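Local coordinates for tyrocidine synthetase 3 (Brevibacillus brevis, PDB 2JGP), which takes part in nonribosomal assembly of the antibiotic tyrocidine, this fragment joining a peptidyl carrier domain to the condensation domain that forms peptide bonds, at residues L73-F76 with I77-A81; L61-L64 with F65-T69; S176-T179 with E180-R184. All coordinates share one frame; numbering follows the deposited sequence.

Contact 1 (L73-F76 with I77-A81)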
ATOM      1  N   LEU A  73      14.216  15.566  14.787  1.00 61.21           N
ATOM      2  CA  LEU A  73      14.625  14.332  15.459  1.00 61.98           C
ATOM      3  C   LEU A  73      14.256  13.114  14.622  1.00 62.18           C
ATOM      4  O   LEU A  73      15.024  12.159  14.545  1.00 62.36           O
ATOM      5  CB  LEU A  73      13.991  14.254  16.850  1.00 62.37           C
ATOM      6  CG  LEU A  73      14.529  13.206  17.834  1.00 63.25           C
ATOM      7  CD1 LEU A  73      16.017  13.398  18.103  1.00 62.94           C
ATOM      8  CD2 LEU A  73      13.750  13.289  19.131  1.00 64.05           C
ATOM      9  N   ALA A  74      13.089  13.148  13.981  1.00 62.07           N
ATOM     10  CA  ALA A  74      12.709  12.097  13.024  1.00 62.38           C
ATOM     11  C   ALA A  74      13.693  12.003  11.859  1.00 62.41           C
ATOM     12  O   ALA A  74      14.091  10.906  11.467  1.00 62.47           O
ATOM     13  CB  ALA A  74      11.297  12.329  12.498  1.00 62.45           C
ATOM     14  N   ALA A  75      14.081  13.153  11.308  1.00 62.69           N
ATOM     15  CA  ALA A  75      15.087  13.200  10.246  1.00 62.65           C
ATOM     16  C   ALA A  75      16.413  12.573  10.700  1.00 62.72           C
ATOM     17  O   ALA A  75      17.040  11.816   9.953  1.00 62.98           O
ATOM     18  CB  ALA A  75      15.315  14.641   9.783  1.00 62.72           C
ATOM     19  N   PHE A  76      16.838  12.891  11.919  1.00 62.99           N
ATOM     20  CA  PHE A  76      18.052  12.294  12.475  1.00 62.91           C
ATOM     21  C   PHE A  76      17.958  10.762  12.499  1.00 63.09           C
ATOM     22  O   PHE A  76      18.894  10.073  12.083  1.00 62.93           O
ATOM     23  CB  PHE A  76      18.321  12.821  13.887  1.00 62.80           C
ATOM     24  CG  PHE A  76      19.378  12.048  14.627  1.00 62.81           C
ATOM     25  CD1 PHE A  76      20.715  12.366  14.477  1.00 62.28           C
ATOM     26  CD2 PHE A  76      19.030  10.993  15.468  1.00 62.11           C
ATOM     27  CE1 PHE A  76      21.688  11.657  15.154  1.00 62.70           C
ATOM     28  CE2 PHE A  76      20.004  10.273  16.147  1.00 62.81           C
ATOM     29  CZ  PHE A  76      21.330  10.610  15.994  1.00 62.46           C
ATOM     30  N   ILE A  77      16.833  10.237  12.978  1.00 63.27           N
ATOM     31  CA  ILE A  77      16.643   8.778  13.049  1.00 63.90           C
ATOM     32  C   ILE A  77      16.668   8.159  11.654  1.00 64.52           C
ATOM     33  O   ILE A  77      17.264   7.098  11.451  1.00 64.43           O
ATOM     34  CB  ILE A  77      15.320   8.386  13.735  1.00 63.98           C
ATOM     35  CG1 ILE A  77      15.296   8.853  15.191  1.00 63.55           C
ATOM     36  CG2 ILE A  77      15.120   6.859  13.686  1.00 63.84           C
ATOM     37  CD1 ILE A  77      13.951   8.622  15.867  1.00 63.91           C
ATOM     38  N   GLU A  78      16.032   8.829  10.696  1.00 65.26           N
ATOM     39  CA  GLU A  78      16.019   8.367   9.298  1.00 66.00           C
ATOM     40  C   GLU A  78      17.409   8.287   8.674  1.00 66.31           C
ATOM     41  O   GLU A  78      17.661   7.447   7.811  1.00 66.31           O
ATOM     42  CB  GLU A  78      15.165   9.300   8.438  1.00 66.18           C
ATOM     43  CG  GLU A  78      13.684   9.158   8.660  1.00 67.55           C
ATOM     44  CD  GLU A  78      12.880  10.334   8.131  1.00 68.96           C
ATOM     45  OE1 GLU A  78      13.472  11.337   7.678  1.00 70.31           O
ATOM     46  OE2 GLU A  78      11.637  10.259   8.182  1.00 70.69           O
ATOM     47  N   GLU A  79      18.298   9.179   9.096  1.00 66.53           N
ATOM     48  CA  GLU A  79      19.614   9.312   8.484  1.00 67.09           C
ATOM     49  C   GLU A  79      20.710   8.585   9.261  1.00 67.14           C
ATOM     50  O   GLU A  79      21.874   8.612   8.853  1.00 67.10           O
ATOM     51  CB  GLU A  79      19.953  10.801   8.332  1.00 67.49           C
ATOM     52  CG  GLU A  79      19.043  11.502   7.324  1.00 69.09           C
ATOM     53  CD  GLU A  79      19.020  13.013   7.461  1.00 71.71           C
ATOM     54  OE1 GLU A  79      17.981  13.613   7.101  1.00 73.90           O
ATOM     55  OE2 GLU A  79      20.022  13.600   7.924  1.00 73.07           O
ATOM     56  N   THR A  80      20.337   7.913  10.351  1.00 66.96           N
ATOM     57  CA  THR A  80      21.306   7.314  11.270  1.00 67.15           C
ATOM     58  C   THR A  80      21.149   5.796  11.341  1.00 67.39           C
ATOM     59  O   THR A  80      20.097   5.292  11.722  1.00 67.55           O
ATOM     60  CB  THR A  80      21.164   7.922  12.685  1.00 67.14           C
ATOM     61  OG1 THR A  80      21.377   9.338  12.614  1.00 66.91           O
ATOM     62  CG2 THR A  80      22.172   7.312  13.656  1.00 67.48           C
ATOM     63  N   ALA A  81      22.208   5.078  10.970  1.00 67.39           N
ATOM     64  CA  ALA A  81      22.238   3.617  11.049  1.00 67.47           C
ATOM     65  C   ALA A  81      22.642   3.138  12.446  1.00 67.47           C
ATOM     66  O   ALA A  81      22.181   2.099  12.919  1.00 67.74           O
ATOM     67  CB  ALA A  81      23.204   3.067  10.016  1.00 67.46           C
TER
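Phe76 and Thr80 are brought together by their side-chain torsions. Phe76 puts CG anti to its backbone N (chi1 168°), and chi2 of 86° turns a face of the ring toward Thr80. Thr80 turns OG1 in beside its own N (chi1 -59°), back over the preceding turn. The hydroxyl thereby does two things. It donates to the backbone carbonyl of Phe76, OG1 to O 2.6 Å, and the same oxygen hovers 3.4 Å above the plane of the Phe76 ring, over its centre. With the proton directed at the carbonyl, the oxygen meets the ring as a packing atom. The methyl CG2 of Thr80 comes only to the rim of the ring, 4.1 Å from Phe76 CZ.

This is the C-terminal part of helix 70-79, and the backbone bonding changes along it. Ile77 N to Leu73 O and Glu78 N to Ala74 O (2.9 Å) are regular helical bonds. Glu79 N then makes weak ones, to both Ala75 O and Phe76 O. Thr80 N is badly angled for Phe76 O, and the hydroxyl takes the place this amide would have in a regular turn, alongside the weak bond from Glu79 N. The two glutamates run back along the helix with extended chains: Glu78 CG lies 3.3 Å from Ala74 O, and Glu79 OE1 reaches within 3.9 Å of Ala75 CB.

In the four-helix bundle of the carrier domain, Ala74 and Ile77 pack on Trp11 of helix 10-23, while Leu73 and Phe76 face helix 61-66. Asn84 ND2, just along the chain, bonds to Thr80 O. Glu78 O accepts a hydrogen bond from His361 NE2, linking this end of the helix to the condensation domain.

Contact 2 (L61-L64 with F65-T69)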
ATOM      1  N   LEU A  61      21.258  11.851  24.216  1.00 65.51           N
ATOM      2  CA  LEU A  61      20.598  13.001  24.828  1.00 65.62           C
ATOM      3  C   LEU A  61      21.021  14.289  24.130  1.00 65.63           C
ATOM      4  O   LEU A  61      20.200  15.171  23.902  1.00 65.73           O
ATOM      5  CB  LEU A  61      20.898  13.071  26.326  1.00 65.65           C
ATOM      6  CG  LEU A  61      20.144  14.133  27.129  1.00 65.91           C
ATOM      7  CD1 LEU A  61      18.632  13.947  26.995  1.00 66.10           C
ATOM      8  CD2 LEU A  61      20.574  14.092  28.591  1.00 65.13           C
ATOM      9  N   ARG A  62      22.303  14.381  23.788  1.00 65.73           N
ATOM     10  CA  ARG A  62      22.842  15.523  23.038  1.00 66.01           C
ATOM     11  C   ARG A  62      22.076  15.846  21.759  1.00 65.60           C
ATOM     12  O   ARG A  62      21.933  17.013  21.401  1.00 65.10           O
ATOM     13  CB  ARG A  62      24.327  15.326  22.690  1.00 66.27           C
ATOM     14  CG  ARG A  62      24.746  13.909  22.327  1.00 68.36           C
ATOM     15  CD  ARG A  62      25.161  13.084  23.565  1.00 70.46           C
ATOM     16  NE  ARG A  62      26.527  12.566  23.455  1.00 72.50           N
ATOM     17  CZ  ARG A  62      27.298  12.222  24.489  1.00 73.49           C
ATOM     18  NH1 ARG A  62      26.861  12.319  25.745  1.00 73.79           N
ATOM     19  NH2 ARG A  62      28.528  11.772  24.266  1.00 74.05           N
ATOM     20  N   ILE A  63      21.600  14.811  21.070  1.00 65.36           N
ATOM     21  CA  ILE A  63      20.851  14.993  19.831  1.00 65.28           C
ATOM     22  C   ILE A  63      19.444  15.547  20.076  1.00 65.36           C
ATOM     23  O   ILE A  63      18.960  16.378  19.303  1.00 65.40           O
ATOM     24  CB  ILE A  63      20.770  13.669  19.037  1.00 65.31           C
ATOM     25  CG1 ILE A  63      22.170  13.242  18.578  1.00 65.24           C
ATOM     26  CG2 ILE A  63      19.847  13.815  17.849  1.00 65.19           C
ATOM     27  CD1 ILE A  63      22.842  14.225  17.633  1.00 65.58           C
ATOM     28  N   LEU A  64      18.784  15.100  21.142  1.00 65.40           N
ATOM     29  CA  LEU A  64      17.478  15.656  21.508  1.00 65.60           C
ATOM     30  C   LEU A  64      17.596  17.151  21.815  1.00 65.57           C
ATOM     31  O   LEU A  64      16.736  17.943  21.431  1.00 65.35           O
ATOM     32  CB  LEU A  64      16.875  14.910  22.701  1.00 65.60           C
ATOM     33  CG  LEU A  64      15.503  15.372  23.203  1.00 66.89           C
ATOM     34  CD1 LEU A  64      14.506  15.602  22.070  1.00 68.19           C
ATOM     35  CD2 LEU A  64      14.939  14.361  24.203  1.00 69.59           C
ATOM     36  N   PHE A  65      18.662  17.536  22.508  1.00 65.71           N
ATOM     37  CA  PHE A  65      18.928  18.953  22.741  1.00 65.59           C
ATOM     38  C   PHE A  65      19.198  19.690  21.430  1.00 65.45           C
ATOM     39  O   PHE A  65      18.673  20.780  21.199  1.00 65.06           O
ATOM     40  CB  PHE A  65      20.107  19.133  23.699  1.00 65.91           C
ATOM     41  CG  PHE A  65      19.726  19.047  25.150  1.00 66.38           C
ATOM     42  CD1 PHE A  65      20.297  18.096  25.983  1.00 68.28           C
ATOM     43  CD2 PHE A  65      18.807  19.933  25.687  1.00 66.84           C
ATOM     44  CE1 PHE A  65      19.954  18.035  27.339  1.00 67.84           C
ATOM     45  CE2 PHE A  65      18.458  19.875  27.033  1.00 67.56           C
ATOM     46  CZ  PHE A  65      19.030  18.923  27.857  1.00 67.83           C
ATOM     47  N   GLU A  66      20.015  19.076  20.583  1.00 65.48           N
ATOM     48  CA  GLU A  66      20.422  19.656  19.307  1.00 65.93           C
ATOM     49  C   GLU A  66      19.266  19.716  18.311  1.00 65.81           C
ATOM     50  O   GLU A  66      19.141  20.681  17.564  1.00 66.32           O
ATOM     51  CB  GLU A  66      21.567  18.825  18.729  1.00 66.29           C
ATOM     52  CG  GLU A  66      22.208  19.361  17.465  1.00 67.71           C
ATOM     53  CD  GLU A  66      23.373  18.496  17.015  1.00 69.84           C
ATOM     54  OE1 GLU A  66      24.317  18.310  17.811  1.00 72.34           O
ATOM     55  OE2 GLU A  66      23.347  17.997  15.871  1.00 71.74           O
ATOM     56  N   LYS A  67      18.417  18.689  18.328  1.00 65.40           N
ATOM     57  CA  LYS A  67      17.309  18.545  17.387  1.00 65.34           C
ATOM     58  C   LYS A  67      16.006  18.458  18.186  1.00 64.51           C
ATOM     59  O   LYS A  67      15.417  17.385  18.299  1.00 64.84           O
ATOM     60  CB  LYS A  67      17.492  17.273  16.554  1.00 65.37           C
ATOM     61  CG  LYS A  67      18.862  17.081  15.927  1.00 67.27           C
ATOM     62  CD  LYS A  67      19.088  17.959  14.710  1.00 69.18           C
ATOM     63  CE  LYS A  67      20.249  17.425  13.862  1.00 69.56           C
ATOM     64  NZ  LYS A  67      20.297  18.093  12.543  1.00 70.16           N
ATOM     65  N   PRO A  68      15.560  19.591  18.760  1.00 63.88           N
ATOM     66  CA  PRO A  68      14.471  19.587  19.740  1.00 63.31           C
ATOM     67  C   PRO A  68      13.042  19.526  19.188  1.00 62.85           C
ATOM     68  O   PRO A  68      12.097  19.537  19.977  1.00 63.20           O
ATOM     69  CB  PRO A  68      14.690  20.903  20.484  1.00 63.37           C
ATOM     70  CG  PRO A  68      15.224  21.815  19.434  1.00 63.53           C
ATOM     71  CD  PRO A  68      16.098  20.949  18.559  1.00 63.86           C
ATOM     72  N   THR A  69      12.874  19.449  17.867  1.00 62.04           N
ATOM     73  CA  THR A  69      11.544  19.343  17.283  1.00 61.50           C
ATOM     74  C   THR A  69      11.331  17.961  16.677  1.00 61.41           C
ATOM     75  O   THR A  69      12.288  17.289  16.286  1.00 60.84           O
ATOM     76  CB  THR A  69      11.306  20.423  16.204  1.00 61.60           C
ATOM     77  OG1 THR A  69      12.238  20.247  15.135  1.00 61.01           O
ATOM     78  CG2 THR A  69      11.442  21.826  16.790  1.00 61.41           C
TER
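Leu61 and Phe65 meet one turn apart on the short helix 61-66. The leucine puts CG anti to its amide nitrogen (chi1 -173°), while Phe65 swings its ring back beside its own N (chi1 -84°). The branch carbon Leu61 CG therefore sits 3.9 Å from Phe65 CE1, with the leucine and the ring set at a slant to each other. The backbone beneath is regular: Phe65 N bonds to Leu61 O, and Glu66 N to Arg62 O.

A second pair lies further round the helix. Ile63 and Lys67 run side by side and point the same way, Ile63 CG2 to Lys67 CG 3.9 Å. Lys67 bends at chi2 (-76°), so its first methylenes stay close to Ile63 while the ammonium end leads off. Its amide makes a short bond to Ile63, N to O 2.6 Å, and CB also crowds that carbonyl, at 3.2 Å from Ile63 O.

Lys67 is the first residue to leave helical backbone angles, and Pro68 follows with no N-H to give. Leu64 O instead receives a CA-H...O contact from Pro68, CA to O 3.3 Å. Thr69 sits at the N-cap just before helix 70-79; its side chain caps a backbone N of that helix, and OG1 is hydrogen-bonded to Glu72 OE2.

Leu61 and Leu64 pack on Ala44 of helix 41-55, while Ile63, and Leu64 again, touch Leu73 of helix 70-79. Phe65 lays its ring nearly parallel to that of Phe35, and Pro68 pairs through its backbone with Phe34, so this short helix bridges helices 41-55 and 70-79 beside the 33-35 loop.

Contact 3 (S176-T179 with E180-R184). Unlike the reference sequence in segment 180-184: Glu181 (reference Gln).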
ATOM      1  N   SER A 176       5.350  -9.206 -32.988  1.00 60.92           N
ATOM      2  CA  SER A 176       4.335  -9.774 -33.874  1.00 61.60           C
ATOM      3  C   SER A 176       3.570  -8.665 -34.590  1.00 62.31           C
ATOM      4  O   SER A 176       3.531  -7.527 -34.121  1.00 62.34           O
ATOM      5  CB  SER A 176       3.349 -10.643 -33.087  1.00 61.55           C
ATOM      6  OG  SER A 176       4.011 -11.661 -32.356  1.00 61.18           O
ATOM      7  N   GLU A 177       2.977  -9.006 -35.730  1.00 63.19           N
ATOM      8  CA  GLU A 177       2.118  -8.094 -36.477  1.00 64.02           C
ATOM      9  C   GLU A 177       0.727  -8.713 -36.579  1.00 64.72           C
ATOM     10  O   GLU A 177       0.559  -9.778 -37.171  1.00 64.78           O
ATOM     11  CB  GLU A 177       2.695  -7.823 -37.868  1.00 64.23           C
ATOM     12  CG  GLU A 177       4.135  -7.312 -37.841  1.00 64.75           C
ATOM     13  CD  GLU A 177       4.613  -6.761 -39.172  1.00 65.85           C
ATOM     14  OE1 GLU A 177       3.905  -6.924 -40.191  1.00 66.89           O
ATOM     15  OE2 GLU A 177       5.708  -6.158 -39.198  1.00 66.23           O
ATOM     16  N   VAL A 178      -0.259  -8.050 -35.984  1.00 65.42           N
ATOM     17  CA  VAL A 178      -1.617  -8.580 -35.898  1.00 66.11           C
ATOM     18  C   VAL A 178      -2.640  -7.479 -36.136  1.00 66.80           C
ATOM     19  O   VAL A 178      -2.307  -6.298 -36.092  1.00 66.70           O
ATOM     20  CB  VAL A 178      -1.885  -9.183 -34.498  1.00 66.06           C
ATOM     21  CG1 VAL A 178      -0.920 -10.324 -34.210  1.00 66.16           C
ATOM     22  CG2 VAL A 178      -1.783  -8.107 -33.418  1.00 66.00           C
ATOM     23  N   THR A 179      -3.888  -7.876 -36.378  1.00 67.61           N
ATOM     24  CA  THR A 179      -5.008  -6.937 -36.425  1.00 68.31           C
ATOM     25  C   THR A 179      -5.266  -6.394 -35.022  1.00 68.68           C
ATOM     26  O   THR A 179      -4.887  -7.023 -34.032  1.00 68.68           O
ATOM     27  CB  THR A 179      -6.288  -7.620 -36.953  1.00 68.31           C
ATOM     28  OG1 THR A 179      -6.076  -8.055 -38.304  1.00 69.20           O
ATOM     29  CG2 THR A 179      -7.479  -6.663 -36.921  1.00 68.81           C
ATOM     30  N   GLU A 180      -5.894  -5.224 -34.931  1.00 69.20           N
ATOM     31  CA  GLU A 180      -6.261  -4.668 -33.628  1.00 69.64           C
ATOM     32  C   GLU A 180      -7.157  -5.632 -32.850  1.00 69.99           C
ATOM     33  O   GLU A 180      -6.921  -5.891 -31.668  1.00 69.67           O
ATOM     34  CB  GLU A 180      -6.953  -3.309 -33.777  1.00 69.77           C
ATOM     35  CG  GLU A 180      -7.158  -2.592 -32.452  1.00 70.31           C
ATOM     36  CD  GLU A 180      -7.843  -1.251 -32.587  1.00 70.92           C
ATOM     37  OE1 GLU A 180      -8.075  -0.794 -33.725  1.00 72.58           O
ATOM     38  OE2 GLU A 180      -8.146  -0.644 -31.544  1.00 72.15           O
ATOM     39  N   GLU A 181      -8.176  -6.169 -33.520  1.00 70.43           N
ATOM     40  CA  GLU A 181      -9.094  -7.123 -32.889  1.00 70.90           C
ATOM     41  C   GLU A 181      -8.374  -8.406 -32.461  1.00 71.02           C
ATOM     42  O   GLU A 181      -8.666  -8.954 -31.400  1.00 71.16           O
ATOM     43  CB  GLU A 181     -10.269  -7.459 -33.819  1.00 71.08           C
ATOM     44  CG  GLU A 181     -11.507  -7.972 -33.083  1.00 71.76           C
ATOM     45  CD  GLU A 181     -12.157  -6.903 -32.218  1.00 72.73           C
ATOM     46  OE1 GLU A 181     -12.619  -5.885 -32.780  1.00 73.54           O
ATOM     47  OE2 GLU A 181     -12.205  -7.076 -30.981  1.00 73.37           O
ATOM     48  N   GLU A 182      -7.434  -8.877 -33.279  1.00 71.18           N
ATOM     49  CA  GLU A 182      -6.584 -10.011 -32.901  1.00 71.41           C
ATOM     50  C   GLU A 182      -5.737  -9.681 -31.668  1.00 71.63           C
ATOM     51  O   GLU A 182      -5.520 -10.538 -30.810  1.00 71.70           O
ATOM     52  CB  GLU A 182      -5.673 -10.421 -34.062  1.00 71.37           C
ATOM     53  CG  GLU A 182      -6.407 -11.046 -35.238  1.00 71.41           C
ATOM     54  CD  GLU A 182      -5.492 -11.361 -36.413  1.00 71.41           C
ATOM     55  OE1 GLU A 182      -4.373 -10.802 -36.478  1.00 71.04           O
ATOM     56  OE2 GLU A 182      -5.897 -12.172 -37.276  1.00 71.23           O
ATOM     57  N   ALA A 183      -5.261  -8.440 -31.582  1.00 71.86           N
ATOM     58  CA  ALA A 183      -4.486  -7.997 -30.426  1.00 72.02           C
ATOM     59  C   ALA A 183      -5.305  -8.088 -29.136  1.00 72.33           C
ATOM     60  O   ALA A 183      -4.775  -8.456 -28.089  1.00 71.95           O
ATOM     61  CB  ALA A 183      -3.972  -6.576 -30.633  1.00 71.88           C
ATOM     62  N   ARG A 184      -6.594  -7.763 -29.223  1.00 72.78           N
ATOM     63  CA  ARG A 184      -7.484  -7.805 -28.060  1.00 73.29           C
ATOM     64  C   ARG A 184      -7.612  -9.199 -27.442  1.00 73.43           C
ATOM     65  O   ARG A 184      -7.662  -9.323 -26.219  1.00 73.32           O
ATOM     66  CB  ARG A 184      -8.875  -7.263 -28.411  1.00 73.43           C
ATOM     67  CG  ARG A 184      -8.910  -5.760 -28.623  1.00 74.43           C
ATOM     68  CD  ARG A 184     -10.323  -5.208 -28.501  1.00 75.62           C
ATOM     69  NE  ARG A 184     -10.344  -3.749 -28.590  1.00 76.41           N
ATOM     70  CZ  ARG A 184     -10.307  -3.045 -29.721  1.00 77.43           C
ATOM     71  NH1 ARG A 184     -10.250  -3.649 -30.909  1.00 77.84           N
ATOM     72  NH2 ARG A 184     -10.329  -1.718 -29.664  1.00 77.85           N
TER
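Thr179, the N-cap residue of helix 180-189, is held by Glu182 in the first turn of a beta-alpha-beta crossover that runs from strand 174-177 through this helix to strand 202-210. Glu182 sends its chain back, CG beside its own N and extended beyond, until OE1 accepts a hydrogen bond from Thr179 N (3.0 Å). The bond is straight, 169° at the hydrogen, though it meets OE1 from above the carboxylate plane. This is half of a capping box; the threonine side chain makes no capping bond in return.

The tight part is the side turned to strand 202-210. Val178 CG2 rests 3.9 Å from Ala183 CB, and Ala183 N bonds to Thr179 O. Ala183 is buried, with Ile209 of the adjoining strand and Phe452 packed on it as well.

The solvent side is looser: Glu181 and Glu182 are exposed, and the partly exposed Glu180 and Arg184 join Glu181 in a salt-bridge network. Glu180 also bridges to Arg213 through OE1. Glu181, which differs from the reference sequence, adds a long bridge from OE1 to Arg184 NH1. The shorter link within the helix runs from Arg184 NH2 to Glu180 OE2, 3.1 Å.

How the contacts relate
Contacts 1 and 2 belong to one small bundle: their helices follow each other in the chain and touch, for example Phe76 CG on Ile63 CG2 at 3.7 Å. Contact 1 is partly buried and contact 2 more of a surface contact, yet both are where a helix gives way to loop. There the carbonyls find different partners: a hydroxyl in 73-81, a weaker proline CA-H contact in 61-69. Contact 3 lies on the opposite side of the chain's centre, about 64 Å from contact 2 between centres, in the condensation domain. It is a surface contact where a carboxylate grips a backbone amide before the helix and charged side chains pair along its solvent side.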